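Local coordinates for probable fatty acyl-CoA transferase Rv3272 (Mycobacterium tuberculosis, PDB 5YX6), which binds fatty acyl-CoAs of varying chain length, palmitoyl-CoA most tightly, and probably acts as a family III CoA transferase in fatty acid metabolism, at residues R119-Y133 / R193-Y207. Numbering follows the deposited sequence.
Sequences RSRNPNLIYARLTAY and RERNGVADVVQVAMY
Strands 126-131 and 201-205 run parallel, 14° apart, and are joined by a ladder of backbone hydrogen bonds, from Tyr127 N donating to Asp200 O at one end to Met206 N donating to Thr131 O at the other. Tyr207 N adds a bond to Ala132 O at 2.9 Å, where helix 206-213 starts. Before the strands, two arginines each reach a backbone carbonyl across the contact. Arg119 comes from helix 115-121, and its NH1 donates to Ala199 O at 2.7 Å. That oxygen lies in the guanidinium plane, but the donor stands well above the carbonyl plane. NH2 adds a weak bond to the same oxygen. Val201 CG2 lies over one face, toward its rim, 3.8 Å from Arg119 NE. Arg193, in the last turn of helix 173-196, gives a bond of 2.7 Å from NH1 to Asn124 O. A bend at chi3 (64°) turns its guanidinium toward the Asn122-Leu125 turn. Ile126 CD1 lies over one face of the group, and Asp97 forms a salt bridge with NH2. Asn124 and Arg193 also line the pocket of a bound benzamidine, probably from the crystallisation liquor. The two are the last strands in the order of the parallel sheet of the Rossmann-fold large domain, 201-205 being outermost within the chain. An antiparallel ladder at Val202 and Gln203 carries the sheet into the second subunit. Leu130 CG lies anti to the backbone N (chi1 178°), and its CD1 meets Val204 CG1 at 3.9 Å. On the other face, Arg129 CB packs against Gln203 CG at 4.2 Å, while its guanidinium pairs with Glu101 and Glu109. Thr131 OG1 is hydrogen-bonded to Gly134 N. It is also 2.8 Å from a water O that gives a weak bond to Val204 O. The Met206 side chain touches Asp175, the inferred nucleophile.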
ATOM      1  N   ARG A 119      28.147  -6.450  -8.223  1.00 37.16           N
ATOM      2  CA  ARG A 119      27.746  -7.077  -9.478  1.00 38.12           C
ATOM      3  C   ARG A 119      28.910  -7.449 -10.396  1.00 41.27           C
ATOM      4  O   ARG A 119      28.775  -8.346 -11.229  1.00 38.53           O
ATOM      5  CB  ARG A 119      26.782  -6.164 -10.220  1.00 36.01           C
ATOM      6  CG  ARG A 119      25.395  -6.141  -9.614  1.00 35.96           C
ATOM      7  CD  ARG A 119      24.675  -4.882 -10.002  1.00 37.95           C
ATOM      8  NE  ARG A 119      24.492  -4.778 -11.444  1.00 42.60           N
ATOM      9  CZ  ARG A 119      23.531  -5.396 -12.119  1.00 44.47           C
ATOM     10  NH1 ARG A 119      22.680  -6.192 -11.478  1.00 39.41           N
ATOM     11  NH2 ARG A 119      23.438  -5.236 -13.432  1.00 43.88           N
ATOM     12  N   SER A 120      30.056  -6.791 -10.234  1.00 42.89           N
ATOM     13  CA  SER A 120      31.236  -7.148 -11.022  1.00 45.98           C
ATOM     14  C   SER A 120      31.715  -8.543 -10.632  1.00 43.31           C
ATOM     15  O   SER A 120      32.225  -9.289 -11.464  1.00 51.76           O
ATOM     16  CB  SER A 120      32.364  -6.130 -10.836  1.00 49.54           C
ATOM     17  OG  SER A 120      32.640  -5.909  -9.466  1.00 52.90           O
ATOM     18  N   ARG A 121      31.524  -8.890  -9.363  1.00 46.86           N
ATOM     19  CA  ARG A 121      31.904 -10.197  -8.838  1.00 41.40           C
ATOM     20  C   ARG A 121      30.853 -11.272  -9.121  1.00 45.50           C
ATOM     21  O   ARG A 121      31.199 -12.415  -9.404  1.00 43.86           O
ATOM     22  CB  ARG A 121      32.143 -10.103  -7.333  1.00 41.78           C
ATOM     23  CG  ARG A 121      33.191  -9.074  -6.945  1.00 43.42           C
ATOM     24  CD  ARG A 121      33.183  -8.833  -5.440  1.00 43.88           C
ATOM     25  NE  ARG A 121      33.446 -10.068  -4.705  1.00 47.06           N
ATOM     26  CZ  ARG A 121      34.594 -10.354  -4.099  1.00 50.56           C
ATOM     27  NH1 ARG A 121      35.599  -9.479  -4.118  1.00 43.81           N
ATOM     28  NH2 ARG A 121      34.730 -11.514  -3.463  1.00 44.18           N
ATOM     29  N   ASN A 122      29.575 -10.908  -9.015  1.00 41.70           N
ATOM     30  CA  ASN A 122      28.474 -11.857  -9.180  1.00 39.68           C
ATOM     31  C   ASN A 122      27.470 -11.374 -10.233  1.00 41.26           C
ATOM     32  O   ASN A 122      26.567 -10.594  -9.923  1.00 41.17           O
ATOM     33  CB  ASN A 122      27.779 -12.086  -7.826  1.00 42.44           C
ATOM     34  CG  ASN A 122      26.630 -13.101  -7.893  1.00 43.65           C
ATOM     35  OD1 ASN A 122      26.324 -13.670  -8.947  1.00 42.48           O
ATOM     36  ND2 ASN A 122      25.989 -13.329  -6.749  1.00 36.44           N
ATOM     37  N   PRO A 123      27.615 -11.847 -11.480  1.00 40.59           N
ATOM     38  CA  PRO A 123      26.767 -11.426 -12.608  1.00 41.83           C
ATOM     39  C   PRO A 123      25.280 -11.806 -12.478  1.00 37.86           C
ATOM     40  O   PRO A 123      24.462 -11.308 -13.252  1.00 33.30           O
ATOM     41  CB  PRO A 123      27.377 -12.174 -13.813  1.00 36.53           C
ATOM     42  CG  PRO A 123      28.712 -12.672 -13.346  1.00 40.64           C
ATOM     43  CD  PRO A 123      28.595 -12.874 -11.874  1.00 39.57           C
ATOM     44  N   ASN A 124      24.934 -12.652 -11.512  1.00 33.86           N
ATOM     45  CA  ASN A 124      23.547 -13.059 -11.321  1.00 36.09           C
ATOM     46  C   ASN A 124      22.875 -12.315 -10.167  1.00 33.21           C
ATOM     47  O   ASN A 124      21.720 -12.576  -9.837  1.00 32.83           O
ATOM     48  CB  ASN A 124      23.451 -14.572 -11.090  1.00 33.97           C
ATOM     49  CG  ASN A 124      23.696 -15.381 -12.354  1.00 40.10           C
ATOM     50  OD1 ASN A 124      23.432 -14.918 -13.465  1.00 44.47           O
ATOM     51  ND2 ASN A 124      24.180 -16.603 -12.188  1.00 42.18           N
ATOM     52  N   LEU A 125      23.604 -11.388  -9.561  1.00 32.76           N
ATOM     53  CA  LEU A 125      23.110 -10.684  -8.385  1.00 33.15           C
ATOM     54  C   LEU A 125      22.108  -9.577  -8.711  1.00 28.32           C
ATOM     55  O   LEU A 125      22.376  -8.674  -9.502  1.00 29.92           O
ATOM     56  CB  LEU A 125      24.274 -10.097  -7.590  1.00 32.88           C
ATOM     57  CG  LEU A 125      23.852  -9.437  -6.280  1.00 34.33           C
ATOM     58  CD1 LEU A 125      23.252 -10.475  -5.352  1.00 34.64           C
ATOM     59  CD2 LEU A 125      25.041  -8.770  -5.634  1.00 35.89           C
ATOM     60  N   ILE A 126      20.947  -9.669  -8.079  1.00 26.58           N
ATOM     61  CA  ILE A 126      19.943  -8.627  -8.141  1.00 27.59           C
ATOM     62  C   ILE A 126      20.169  -7.669  -6.973  1.00 27.07           C
ATOM     63  O   ILE A 126      20.386  -8.095  -5.836  1.00 29.28           O
ATOM     64  CB  ILE A 126      18.533  -9.237  -8.122  1.00 28.81           C
ATOM     65  CG1 ILE A 126      18.288  -9.943  -9.454  1.00 25.91           C
ATOM     66  CG2 ILE A 126      17.469  -8.177  -7.867  1.00 24.55           C
ATOM     67  CD1 ILE A 126      17.305 -11.058  -9.387  1.00 28.50           C
ATOM     68  N   TYR A 127      20.180  -6.376  -7.272  1.00 27.06           N
ATOM     69  CA  TYR A 127      20.479  -5.349  -6.279  1.00 29.33           C
ATOM     70  C   TYR A 127      19.275  -4.429  -6.092  1.00 27.93           C
ATOM     71  O   TYR A 127      18.849  -3.785  -7.036  1.00 29.45           O
ATOM     72  CB  TYR A 127      21.703  -4.546  -6.719  1.00 28.98           C
ATOM     73  CG  TYR A 127      22.448  -3.843  -5.613  1.00 34.66           C
ATOM     74  CD1 TYR A 127      21.951  -2.677  -5.041  1.00 31.97           C
ATOM     75  CD2 TYR A 127      23.668  -4.326  -5.163  1.00 34.85           C
ATOM     76  CE1 TYR A 127      22.645  -2.024  -4.037  1.00 34.23           C
ATOM     77  CE2 TYR A 127      24.365  -3.686  -4.161  1.00 32.53           C
ATOM     78  CZ  TYR A 127      23.854  -2.536  -3.603  1.00 40.03           C
ATOM     79  OH  TYR A 127      24.559  -1.897  -2.605  1.00 41.14           O
ATOM     80  N   ALA A 128      18.723  -4.374  -4.886  1.00 27.53           N
ATOM     81  CA  ALA A 128      17.505  -3.603  -4.651  1.00 29.21           C
ATOM     82  C   ALA A 128      17.686  -2.496  -3.608  1.00 31.65           C
ATOM     83  O   ALA A 128      18.130  -2.763  -2.496  1.00 32.29           O
ATOM     84  CB  ALA A 128      16.366  -4.542  -4.240  1.00 24.62           C
ATOM     85  N   ARG A 129      17.332  -1.264  -3.971  1.00 30.80           N
ATOM     86  CA  ARG A 129      17.497  -0.099  -3.092  1.00 30.16           C
ATOM     87  C   ARG A 129      16.174   0.560  -2.700  1.00 33.50           C
ATOM     88  O   ARG A 129      15.367   0.926  -3.558  1.00 32.52           O
ATOM     89  CB  ARG A 129      18.407   0.933  -3.752  1.00 33.01           C
ATOM     90  CG  ARG A 129      19.543   0.292  -4.528  1.00 30.70           C
ATOM     91  CD  ARG A 129      20.593   1.287  -4.965  1.00 31.64           C
ATOM     92  NE  ARG A 129      21.404   1.757  -3.849  1.00 38.23           N
ATOM     93  CZ  ARG A 129      22.549   2.408  -3.994  1.00 39.59           C
ATOM     94  NH1 ARG A 129      23.232   2.799  -2.926  1.00 46.03           N
ATOM     95  NH2 ARG A 129      23.017   2.652  -5.210  1.00 39.00           N
ATOM     96  N   LEU A 130      15.955   0.693  -1.396  1.00 32.29           N
ATOM     97  CA  LEU A 130      14.794   1.402  -0.865  1.00 34.68           C
ATOM     98  C   LEU A 130      15.219   2.710  -0.196  1.00 32.93           C
ATOM     99  O   LEU A 130      16.026   2.696   0.728  1.00 33.76           O
ATOM    100  CB  LEU A 130      14.036   0.516   0.119  1.00 31.45           C
ATOM    101  CG  LEU A 130      12.817   1.131   0.808  1.00 39.27           C
ATOM    102  CD1 LEU A 130      11.790   1.569  -0.207  1.00 32.48           C
ATOM    103  CD2 LEU A 130      12.201   0.121   1.763  1.00 41.07           C
ATOM    104  N   THR A 131      14.722   3.843  -0.686  1.00 30.59           N
ATOM    105  CA  THR A 131      15.043   5.121  -0.049  1.00 31.14           C
ATOM    106  C   THR A 131      13.768   5.874   0.339  1.00 28.85           C
ATOM    107  O   THR A 131      12.668   5.465  -0.026  1.00 31.01           O
ATOM    108  CB  THR A 131      15.900   6.030  -0.963  1.00 34.57           C
ATOM    109  OG1 THR A 131      15.119   6.468  -2.081  1.00 37.55           O
ATOM    110  CG2 THR A 131      17.142   5.301  -1.446  1.00 34.56           C
ATOM    111  N   ALA A 132      13.918   6.966   1.086  1.00 28.99           N
ATOM    112  CA  ALA A 132      12.775   7.809   1.437  1.00 28.59           C
ATOM    113  C   ALA A 132      12.299   8.654   0.260  1.00 27.71           C
ATOM    114  O   ALA A 132      11.107   8.693  -0.038  1.00 22.98           O
ATOM    115  CB  ALA A 132      13.118   8.710   2.619  1.00 26.17           C
ATOM    116  N   TYR A 133      13.233   9.321  -0.410  1.00 27.09           N
ATOM    117  CA  TYR A 133      12.877  10.325  -1.408  1.00 27.20           C
ATOM    118  C   TYR A 133      13.491  10.117  -2.796  1.00 34.40           C
ATOM    119  O   TYR A 133      13.267  10.933  -3.690  1.00 35.95           O
ATOM    120  CB  TYR A 133      13.268  11.710  -0.908  1.00 31.63           C
ATOM    121  CG  TYR A 133      12.570  12.143   0.358  1.00 30.24           C
ATOM    122  CD1 TYR A 133      11.246  12.560   0.339  1.00 33.77           C
ATOM    123  CD2 TYR A 133      13.240  12.151   1.571  1.00 35.53           C
ATOM    124  CE1 TYR A 133      10.609  12.967   1.506  1.00 37.52           C
ATOM    125  CE2 TYR A 133      12.615  12.562   2.743  1.00 33.96           C
ATOM    126  CZ  TYR A 133      11.306  12.965   2.706  1.00 34.26           C
ATOM    127  OH  TYR A 133      10.691  13.362   3.872  1.00 35.31           O
ATOM    128  N   ARG A 193      15.453 -12.372 -14.439  1.00 31.44           N
ATOM    129  CA  ARG A 193      16.661 -13.175 -14.467  1.00 32.25           C
ATOM    130  C   ARG A 193      16.350 -14.597 -14.936  1.00 32.53           C
ATOM    131  O   ARG A 193      17.024 -15.138 -15.811  1.00 33.48           O
ATOM    132  CB  ARG A 193      17.321 -13.198 -13.086  1.00 24.25           C
ATOM    133  CG  ARG A 193      18.743 -13.726 -13.109  1.00 27.44           C
ATOM    134  CD  ARG A 193      19.323 -13.797 -11.721  1.00 31.01           C
ATOM    135  NE  ARG A 193      18.594 -14.749 -10.893  1.00 32.46           N
ATOM    136  CZ  ARG A 193      19.021 -15.193  -9.716  1.00 34.49           C
ATOM    137  NH1 ARG A 193      20.170 -14.753  -9.217  1.00 28.97           N
ATOM    138  NH2 ARG A 193      18.295 -16.067  -9.033  1.00 31.25           N
ATOM    139  N   GLU A 194      15.282 -15.166 -14.396  1.00 31.75           N
ATOM    140  CA  GLU A 194      14.913 -16.540 -14.697  1.00 34.93           C
ATOM    141  C   GLU A 194      14.648 -16.748 -16.181  1.00 32.95           C
ATOM    142  O   GLU A 194      15.125 -17.714 -16.772  1.00 32.36           O
ATOM    143  CB  GLU A 194      13.678 -16.932 -13.886  1.00 30.52           C
ATOM    144  CG  GLU A 194      13.425 -18.434 -13.736  1.00 38.05           C
ATOM    145  CD  GLU A 194      14.455 -19.175 -12.895  1.00 45.64           C
ATOM    146  OE1 GLU A 194      15.126 -18.547 -12.032  1.00 43.40           O
ATOM    147  OE2 GLU A 194      14.563 -20.411 -13.091  1.00 41.55           O
ATOM    148  N   ARG A 195      13.947 -15.805 -16.796  1.00 29.63           N
ATOM    149  CA  ARG A 195      13.520 -15.992 -18.168  1.00 35.73           C
ATOM    150  C   ARG A 195      14.437 -15.375 -19.204  1.00 34.21           C
ATOM    151  O   ARG A 195      14.637 -15.953 -20.271  1.00 39.22           O
ATOM    152  CB  ARG A 195      12.129 -15.403 -18.345  1.00 34.63           C
ATOM    153  CG  ARG A 195      11.135 -15.910 -17.349  1.00 33.26           C
ATOM    154  CD  ARG A 195       9.772 -15.379 -17.679  1.00 35.55           C
ATOM    155  NE  ARG A 195       9.301 -15.838 -18.983  1.00 41.24           N
ATOM    156  CZ  ARG A 195       8.888 -15.022 -19.946  1.00 42.25           C
ATOM    157  NH1 ARG A 195       8.470 -15.515 -21.106  1.00 43.30           N
ATOM    158  NH2 ARG A 195       8.894 -13.707 -19.745  1.00 35.07           N
ATOM    159  N   ASN A 196      15.033 -14.237 -18.872  1.00 32.23           N
ATOM    160  CA  ASN A 196      15.781 -13.474 -19.859  1.00 31.29           C
ATOM    161  C   ASN A 196      17.272 -13.402 -19.584  1.00 30.35           C
ATOM    162  O   ASN A 196      18.023 -12.898 -20.412  1.00 36.04           O
ATOM    163  CB  ASN A 196      15.216 -12.056 -19.969  1.00 30.29           C
ATOM    164  CG  ASN A 196      13.766 -12.037 -20.443  1.00 35.07           C
ATOM    165  OD1 ASN A 196      13.422 -12.686 -21.428  1.00 34.41           O
ATOM    166  ND2 ASN A 196      12.908 -11.289 -19.739  1.00 29.33           N
ATOM    167  N   GLY A 197      17.712 -13.911 -18.441  1.00 32.71           N
ATOM    168  CA  GLY A 197      19.135 -13.917 -18.135  1.00 33.31           C
ATOM    169  C   GLY A 197      19.688 -12.551 -17.748  1.00 34.96           C
ATOM    170  O   GLY A 197      20.909 -12.334 -17.744  1.00 42.37           O
ATOM    171  N   VAL A 198      18.789 -11.631 -17.413  1.00 32.00           N
ATOM    172  CA  VAL A 198      19.174 -10.284 -16.998  1.00 33.34           C
ATOM    173  C   VAL A 198      19.074 -10.112 -15.471  1.00 30.26           C
ATOM    174  O   VAL A 198      18.010 -10.325 -14.881  1.00 34.94           O
ATOM    175  CB  VAL A 198      18.286  -9.218 -17.686  1.00 31.26           C
ATOM    176  CG1 VAL A 198      18.732  -7.829 -17.278  1.00 30.40           C
ATOM    177  CG2 VAL A 198      18.370  -9.355 -19.196  1.00 34.24           C
ATOM    178  N   ALA A 199      20.174  -9.700 -14.844  1.00 30.51           N
ATOM    179  CA  ALA A 199      20.213  -9.432 -13.405  1.00 30.46           C
ATOM    180  C   ALA A 199      20.207  -7.923 -13.155  1.00 30.63           C
ATOM    181  O   ALA A 199      21.177  -7.238 -13.441  1.00 33.47           O
ATOM    182  CB  ALA A 199      21.440 -10.083 -12.762  1.00 29.97           C
ATOM    183  N   ASP A 200      19.105  -7.416 -12.616  1.00 32.54           N
ATOM    184  CA  ASP A 200      18.814  -5.985 -12.637  1.00 33.24           C
ATOM    185  C   ASP A 200      19.167  -5.220 -11.363  1.00 31.50           C
ATOM    186  O   ASP A 200      19.458  -5.806 -10.318  1.00 29.69           O
ATOM    187  CB  ASP A 200      17.320  -5.774 -12.928  1.00 33.79           C
ATOM    188  CG  ASP A 200      17.061  -4.601 -13.859  1.00 36.48           C
ATOM    189  OD1 ASP A 200      17.944  -3.723 -13.997  1.00 36.81           O
ATOM    190  OD2 ASP A 200      15.956  -4.546 -14.435  1.00 35.87           O
ATOM    191  N   VAL A 201      19.168  -3.896 -11.486  1.00 31.65           N
ATOM    192  CA  VAL A 201      19.159  -3.006 -10.331  1.00 32.89           C
ATOM    193  C   VAL A 201      17.772  -2.387 -10.147  1.00 32.46           C
ATOM    194  O   VAL A 201      17.232  -1.743 -11.053  1.00 29.72           O
ATOM    195  CB  VAL A 201      20.191  -1.885 -10.444  1.00 28.39           C
ATOM    196  CG1 VAL A 201      20.102  -0.995  -9.216  1.00 25.85           C
ATOM    197  CG2 VAL A 201      21.601  -2.472 -10.619  1.00 28.62           C
ATOM    198  N   VAL A 202      17.225  -2.560  -8.955  1.00 26.03           N
ATOM    199  CA  VAL A 202      15.872  -2.157  -8.661  1.00 29.36           C
ATOM    200  C   VAL A 202      15.859  -1.028  -7.619  1.00 34.14           C
ATOM    201  O   VAL A 202      16.613  -1.069  -6.645  1.00 30.83           O
ATOM    202  CB  VAL A 202      15.072  -3.386  -8.177  1.00 29.29           C
ATOM    203  CG1 VAL A 202      13.855  -2.980  -7.421  1.00 33.78           C
ATOM    204  CG2 VAL A 202      14.717  -4.270  -9.357  1.00 27.57           C
ATOM    205  N   GLN A 203      15.023  -0.012  -7.834  1.00 33.34           N
ATOM    206  CA  GLN A 203      14.947   1.117  -6.904  1.00 33.38           C
ATOM    207  C   GLN A 203      13.499   1.467  -6.580  1.00 31.18           C
ATOM    208  O   GLN A 203      12.651   1.567  -7.469  1.00 32.21           O
ATOM    209  CB  GLN A 203      15.681   2.342  -7.464  1.00 31.23           C
ATOM    210  CG  GLN A 203      17.190   2.153  -7.562  1.00 38.13           C
ATOM    211  CD  GLN A 203      17.912   3.347  -8.176  1.00 43.99           C
ATOM    212  OE1 GLN A 203      18.005   3.469  -9.398  1.00 46.60           O
ATOM    213  NE2 GLN A 203      18.447   4.221  -7.325  1.00 39.22           N
ATOM    214  N   VAL A 204      13.218   1.621  -5.292  1.00 29.89           N
ATOM    215  CA  VAL A 204      11.888   1.989  -4.822  1.00 28.16           C
ATOM    216  C   VAL A 204      11.994   3.142  -3.829  1.00 28.07           C
ATOM    217  O   VAL A 204      12.731   3.049  -2.847  1.00 31.10           O
ATOM    218  CB  VAL A 204      11.176   0.803  -4.149  1.00 26.52           C
ATOM    219  CG1 VAL A 204       9.842   1.247  -3.550  1.00 29.82           C
ATOM    220  CG2 VAL A 204      10.967  -0.320  -5.135  1.00 24.29           C
ATOM    221  N   ALA A 205      11.294   4.240  -4.105  1.00 29.94           N
ATOM    222  CA  ALA A 205      11.256   5.384  -3.188  1.00 26.62           C
ATOM    223  C   ALA A 205       9.918   5.457  -2.452  1.00 27.19           C
ATOM    224  O   ALA A 205       8.852   5.326  -3.067  1.00 22.21           O
ATOM    225  CB  ALA A 205      11.518   6.671  -3.936  1.00 26.65           C
ATOM    226  N   MET A 206       9.976   5.638  -1.134  1.00 26.22           N
ATOM    227  CA  MET A 206       8.767   5.740  -0.326  1.00 27.96           C
ATOM    228  C   MET A 206       7.901   6.901  -0.806  1.00 27.34           C
ATOM    229  O   MET A 206       6.668   6.809  -0.848  1.00 25.23           O
ATOM    230  CB  MET A 206       9.110   5.904   1.154  1.00 33.48           C
ATOM    231  CG  MET A 206       9.462   4.603   1.880  1.00 35.63           C
ATOM    232  SD  MET A 206      10.212   4.895   3.510  1.00 51.13           S
ATOM    233  CE  MET A 206       8.892   5.755   4.357  1.00 42.33           C
ATOM    234  N   TYR A 207       8.554   7.990  -1.180  1.00 25.87           N
ATOM    235  CA  TYR A 207       7.845   9.133  -1.721  1.00 28.26           C
ATOM    236  C   TYR A 207       7.042   8.757  -2.965  1.00 28.18           C
ATOM    237  O   TYR A 207       5.872   9.138  -3.094  1.00 26.91           O
ATOM    238  CB  TYR A 207       8.826  10.252  -2.039  1.00 25.26           C
ATOM    239  CG  TYR A 207       8.178  11.514  -2.565  1.00 28.54           C
ATOM    240  CD1 TYR A 207       7.544  12.400  -1.703  1.00 26.96           C
ATOM    241  CD2 TYR A 207       8.249  11.843  -3.911  1.00 27.34           C
ATOM    242  CE1 TYR A 207       6.972  13.567  -2.173  1.00 28.11           C
ATOM    243  CE2 TYR A 207       7.681  13.005  -4.388  1.00 29.92           C
ATOM    244  CZ  TYR A 207       7.050  13.864  -3.514  1.00 28.81           C
ATOM    245  OH  TYR A 207       6.487  15.022  -3.987  1.00 32.55           O
TER
HETATM  246  O   HOH W   1      15.060   4.688  -4.218  1.00 32.28           O